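Local coordinates for protein domain of Unknown Function with a Cystatin-Like Fold (PDB 2RGQ) that is of unknown function but has the cystatin-like fold of SnoaL-like domains in the NTF2 clan, whose curved sheet and helices often enclose a ligand pocket, at residues 40-44 with 45-49; 57-60 with 61-64. One frame throughout, in Å; residues are numbered along the deposited sequence.

Contact 1. Residues 40-44 with 45-49; sequences ALQGF and WGIAK
L41 and A48 face each other across a two-residue beta hairpin, whose strands 40-43 and 46-49 run antiparallel and form one border of the curved sheet in this cystatin-like fold. A type I turn from G43 to G46 joins them. L41 and A48 make a hydrogen-bonded pair through both backbones, with L41 N to A48 O at 2.9 Å. G43 and G46 form the second such pair. G46 N approaches G43 O from above the carbonyl plane, well off its lone pairs. The backbone angles of G46 call for glycine.

The tight part is the W45 indole, folded back over the turn. Its chi1 of 60° sets CG between the backbone N and the carbonyl carbon. The six-membered ring then lies over G43, with G43 CA 3.7 Å from the ring centroid and almost on its normal, a CH-pi contact. A CB on G43 would clash with this ring. The CE3 edge of the same six-membered ring meets F44 in a T-shaped stack: W45 CE3 stands over one face of the F44 ring, 3.5 Å from F44 CE2. An alanine in place of W45 is likely to uncover G43 CA and leave the F44 face without its edge partner.

The other face carries A40, Q42, I47 and K49. A40 is buried, but I47 and K49 are exposed to solvent and the packing there is looser. Q42 and I47 lie side by side, with Q42 NE2 3.6 Å from I47 CD1, while Q42 OE1 bonds to Q124. The aliphatic chain of K49 runs past A40 CB and its NZ reaches D38 O.

A water in the plane of the indole accepts from W45 NE1 at 2.9 Å and donates to L41 O at 2.7 Å.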
loop_
_atom_site.group_PDB
_atom_site.type_symbol
_atom_site.label_atom_id
_atom_site.label_comp_id
_atom_site.label_asym_id
_atom_site.label_seq_id
_atom_site.Cartn_x
_atom_site.Cartn_y
_atom_site.Cartn_z
ATOM N N ALA B 40 -4.979 -15.272 17.587
ATOM C CA ALA B 40 -3.583 -15.502 17.899
ATOM C C ALA B 40 -2.653 -14.762 16.953
ATOM O O ALA B 40 -3.032 -14.474 15.811
ATOM C CB ALA B 40 -3.254 -16.989 17.863
ATOM N N LEU B 41 -1.481 -14.416 17.481
ATOM C CA LEU B 41 -0.360 -13.802 16.728
ATOM C C LEU B 41 0.851 -14.697 16.911
ATOM O O LEU B 41 1.255 -14.966 18.077
ATOM C CB LEU B 41 -0.010 -12.417 17.249
ATOM C CG LEU B 41 1.187 -11.703 16.565
ATOM C CD1 LEU B 41 1.032 -11.568 15.073
ATOM C CD2 LEU B 41 1.439 -10.318 17.182
ATOM N N GLN B 42 1.430 -15.152 15.786
ATOM C CA GLN B 42 2.636 -15.975 15.788
ATOM C C GLN B 42 3.729 -15.351 14.948
ATOM O O GLN B 42 3.477 -14.939 13.839
ATOM C CB GLN B 42 2.354 -17.356 15.207
ATOM C CG GLN B 42 3.513 -18.338 15.305
ATOM C CD GLN B 42 3.111 -19.734 14.907
ATOM O OE1 GLN B 42 2.151 -19.937 14.135
ATOM N NE2 GLN B 42 3.824 -20.718 15.456
ATOM N N GLY B 43 4.955 -15.387 15.468
ATOM C CA GLY B 43 6.165 -14.996 14.741
ATOM C C GLY B 43 7.318 -15.850 15.283
ATOM O O GLY B 43 7.098 -16.751 16.087
ATOM N N PHE B 44 8.551 -15.573 14.867
ATOM C CA PHE B 44 9.707 -16.334 15.342
ATOM C C PHE B 44 9.818 -16.304 16.868
ATOM O O PHE B 44 10.345 -17.227 17.442
ATOM C CB PHE B 44 11.040 -15.839 14.699
ATOM C CG PHE B 44 11.458 -14.451 15.129
ATOM C CD1 PHE B 44 12.203 -14.258 16.305
ATOM C CD2 PHE B 44 11.134 -13.352 14.369
ATOM C CE1 PHE B 44 12.568 -12.981 16.711
ATOM C CE2 PHE B 44 11.493 -12.076 14.752
ATOM C CZ PHE B 44 12.213 -11.888 15.945
ATOM N N TRP B 45 9.369 -15.199 17.475
ATOM C CA TRP B 45 9.403 -14.959 18.939
ATOM C C TRP B 45 8.449 -15.838 19.796
ATOM O O TRP B 45 8.621 -15.939 21.027
ATOM C CB TRP B 45 9.154 -13.463 19.230
ATOM C CG TRP B 45 7.850 -13.008 18.740
ATOM C CD1 TRP B 45 6.625 -13.216 19.323
ATOM C CD2 TRP B 45 7.599 -12.385 17.486
ATOM N NE1 TRP B 45 5.649 -12.730 18.516
ATOM C CE2 TRP B 45 6.210 -12.217 17.376
ATOM C CE3 TRP B 45 8.421 -11.979 16.425
ATOM C CZ2 TRP B 45 5.620 -11.610 16.263
ATOM C CZ3 TRP B 45 7.849 -11.373 15.328
ATOM C CH2 TRP B 45 6.461 -11.203 15.241
ATOM N N GLY B 46 7.441 -16.445 19.164
ATOM C CA GLY B 46 6.465 -17.284 19.845
ATOM C C GLY B 46 5.055 -16.961 19.373
ATOM O O GLY B 46 4.864 -16.285 18.336
ATOM N N ILE B 47 4.100 -17.418 20.181
ATOM C CA ILE B 47 2.673 -17.319 19.933
ATOM C C ILE B 47 2.021 -16.607 21.124
ATOM O O ILE B 47 2.370 -16.877 22.272
ATOM C CB ILE B 47 2.032 -18.724 19.844
ATOM C CG1 ILE B 47 2.639 -19.551 18.703
ATOM C CG2 ILE B 47 0.526 -18.607 19.678
ATOM C CD1 ILE B 47 2.148 -20.983 18.594
ATOM N N ALA B 48 1.117 -15.687 20.855
ATOM C CA ALA B 48 0.302 -15.001 21.864
ATOM C C ALA B 48 -1.126 -15.340 21.455
ATOM O O ALA B 48 -1.471 -15.144 20.277
ATOM C CB ALA B 48 0.542 -13.464 21.903
ATOM N N LYS B 49 -1.943 -15.850 22.382
ATOM C CA LYS B 49 -3.319 -16.260 22.052
ATOM C C LYS B 49 -4.257 -15.848 23.161
ATOM O O LYS B 49 -3.977 -16.083 24.353
ATOM C CB LYS B 49 -3.422 -17.773 21.838
ATOM C CG LYS B 49 -4.677 -18.253 21.116
ATOM C CD LYS B 49 -4.453 -19.540 20.366
ATOM C CE LYS B 49 -5.544 -19.828 19.359
ATOM N NZ LYS B 49 -6.813 -20.144 19.969
HETATM O O HOH W 1 2.976 -13.326 19.444
#

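Contact 2. Residues 57-60 with 61-64; sequences GFYA and MLDT
Two consecutive turns of helix 51-66, which packs beside the curved sheet of the cystatin-like fold, make this contact. M61, L62 and D63 each donate their backbone N to the carbonyl four residues back, as in a regular alpha helix. M61 N to G57 O, at 2.8 Å, is the first of these bonds. Wider, pi-type turning sets in at 62-64.

On the buried side, F58 and L62 lie side by side and point the same way. The phenyl of F58 has CG anti to the backbone N (chi1 -180°) and beside the carbonyl carbon, and the CE2 side of the ring lies next to L62, one turn on. L62 CD1 sits over one face of that ring, 4.0 Å from its centroid, in a CH-pi contact. The nearest ring atom, F58 CE2, is 3.6 Å from L62 CD1. L23 of helix 6-25 touches both side chains, so the pair joins the two helices.

M61, a selenomethionine, leaves the helix on another buried side. Its CG passes 3.2 Å from G57 O. The chain then bends at chi3 (-59°), which brings CE back toward G57 O and F58 CA.

D63 lies on the exposed side. Its carboxylate folds back near Y59 O, also an acceptor, so the two are close without a hydrogen bond. The charge is met by a salt bridge from OD1 to R67, and OD2 bonds to a glycerol, probably from the crystallisation liquor.

T64 bonds twice to A60 O, its N and OG1 approaching from opposite faces of the carbonyl plane. The bond from T64 N to A60 O, 3.0 Å long, is bent, with 137° at the hydrogen. The hydroxyl adds a second donor, T64 OG1 lying 2.8 Å from A60 O.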
loop_
_atom_site.group_PDB
_atom_site.type_symbol
_atom_site.label_atom_id
_atom_site.label_comp_id
_atom_site.label_asym_id
_atom_site.label_seq_id
_atom_site.Cartn_x
_atom_site.Cartn_y
_atom_site.Cartn_z
ATOM N N GLY B 57 1.911 -9.479 24.817
ATOM C CA GLY B 57 2.683 -9.554 23.588
ATOM C C GLY B 57 2.891 -8.204 22.896
ATOM O O GLY B 57 3.951 -7.917 22.366
ATOM N N PHE B 58 1.846 -7.396 22.900
ATOM C CA PHE B 58 1.855 -6.065 22.346
ATOM C C PHE B 58 2.993 -5.239 22.975
ATOM O O PHE B 58 3.867 -4.740 22.266
ATOM C CB PHE B 58 0.487 -5.461 22.599
ATOM C CG PHE B 58 0.305 -4.072 22.081
ATOM C CD1 PHE B 58 -0.023 -3.866 20.770
ATOM C CD2 PHE B 58 0.386 -2.976 22.929
ATOM C CE1 PHE B 58 -0.278 -2.601 20.318
ATOM C CE2 PHE B 58 0.146 -1.676 22.444
ATOM C CZ PHE B 58 -0.171 -1.510 21.168
ATOM N N TYR B 59 3.035 -5.195 24.314
ATOM C CA TYR B 59 4.083 -4.449 25.026
ATOM C C TYR B 59 5.470 -5.082 24.845
ATOM O O TYR B 59 6.462 -4.337 24.642
ATOM C CB TYR B 59 3.726 -4.257 26.505
ATOM C CG TYR B 59 2.512 -3.362 26.610
ATOM C CD1 TYR B 59 2.596 -2.025 26.208
ATOM C CD2 TYR B 59 1.309 -3.827 27.048
ATOM C CE1 TYR B 59 1.513 -1.186 26.243
ATOM C CE2 TYR B 59 0.204 -2.975 27.118
ATOM C CZ TYR B 59 0.322 -1.654 26.689
ATOM O OH TYR B 59 -0.734 -0.752 26.715
ATOM N N ALA B 60 5.521 -6.419 24.851
ATOM C CA ALA B 60 6.764 -7.180 24.614
ATOM C C ALA B 60 7.361 -6.863 23.254
ATOM O O ALA B 60 8.548 -6.585 23.134
ATOM C CB ALA B 60 6.504 -8.683 24.774
HETATM N N MSE B 61 6.521 -6.851 22.214
HETATM C CA MSE B 61 7.009 -6.489 20.873
HETATM C C MSE B 61 7.485 -5.069 20.817
HETATM O O MSE B 61 8.538 -4.812 20.280
HETATM C CB MSE B 61 5.953 -6.725 19.809
HETATM C CG MSE B 61 5.690 -8.193 19.636
HETATM SE SE MSE B 61 4.446 -8.495 18.199
HETATM C CE MSE B 61 2.889 -7.498 18.812
ATOM N N LEU B 62 6.719 -4.135 21.371
ATOM C CA LEU B 62 7.149 -2.736 21.415
ATOM C C LEU B 62 8.499 -2.580 22.127
ATOM O O LEU B 62 9.407 -1.875 21.635
ATOM C CB LEU B 62 6.074 -1.869 22.073
ATOM C CG LEU B 62 4.830 -1.580 21.226
ATOM C CD1 LEU B 62 3.643 -1.078 22.092
ATOM C CD2 LEU B 62 5.109 -0.565 20.083
ATOM N N ASP B 63 8.660 -3.296 23.238
ATOM C CA ASP B 63 9.888 -3.227 24.023
ATOM C C ASP B 63 11.116 -3.828 23.338
ATOM O O ASP B 63 12.244 -3.413 23.627
ATOM C CB ASP B 63 9.720 -4.007 25.332
ATOM C CG ASP B 63 8.694 -3.421 26.281
ATOM O OD1 ASP B 63 8.260 -2.257 26.119
ATOM O OD2 ASP B 63 8.320 -4.159 27.226
ATOM N N THR B 64 10.915 -4.858 22.521
ATOM C CA THR B 64 12.024 -5.584 21.900
ATOM C C THR B 64 12.379 -5.054 20.516
ATOM O O THR B 64 13.554 -4.921 20.196
ATOM C CB THR B 64 11.746 -7.115 21.879
ATOM O OG1 THR B 64 10.504 -7.391 21.250
ATOM C CG2 THR B 64 11.649 -7.649 23.267
#

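Contact 1 comes first along the chain, and contact 2 follows in series. The hairpin's second strand, 46-49, leads into helix 51-66, which carries both segments of contact 2. The centres of contacts 1 and 2 are about 12 Å apart, and both contacts lie within the SnoaL-like domain. They meet at M61: its CE is 3.6 Å from L41 CD2, and its SE is 3.9 Å from W45 CZ2. One helix side chain therefore packs against both the strand and the turn of the hairpin. The hairpin forms one border of the sheet within this chain, so this packing joins that border directly to the helix that follows it.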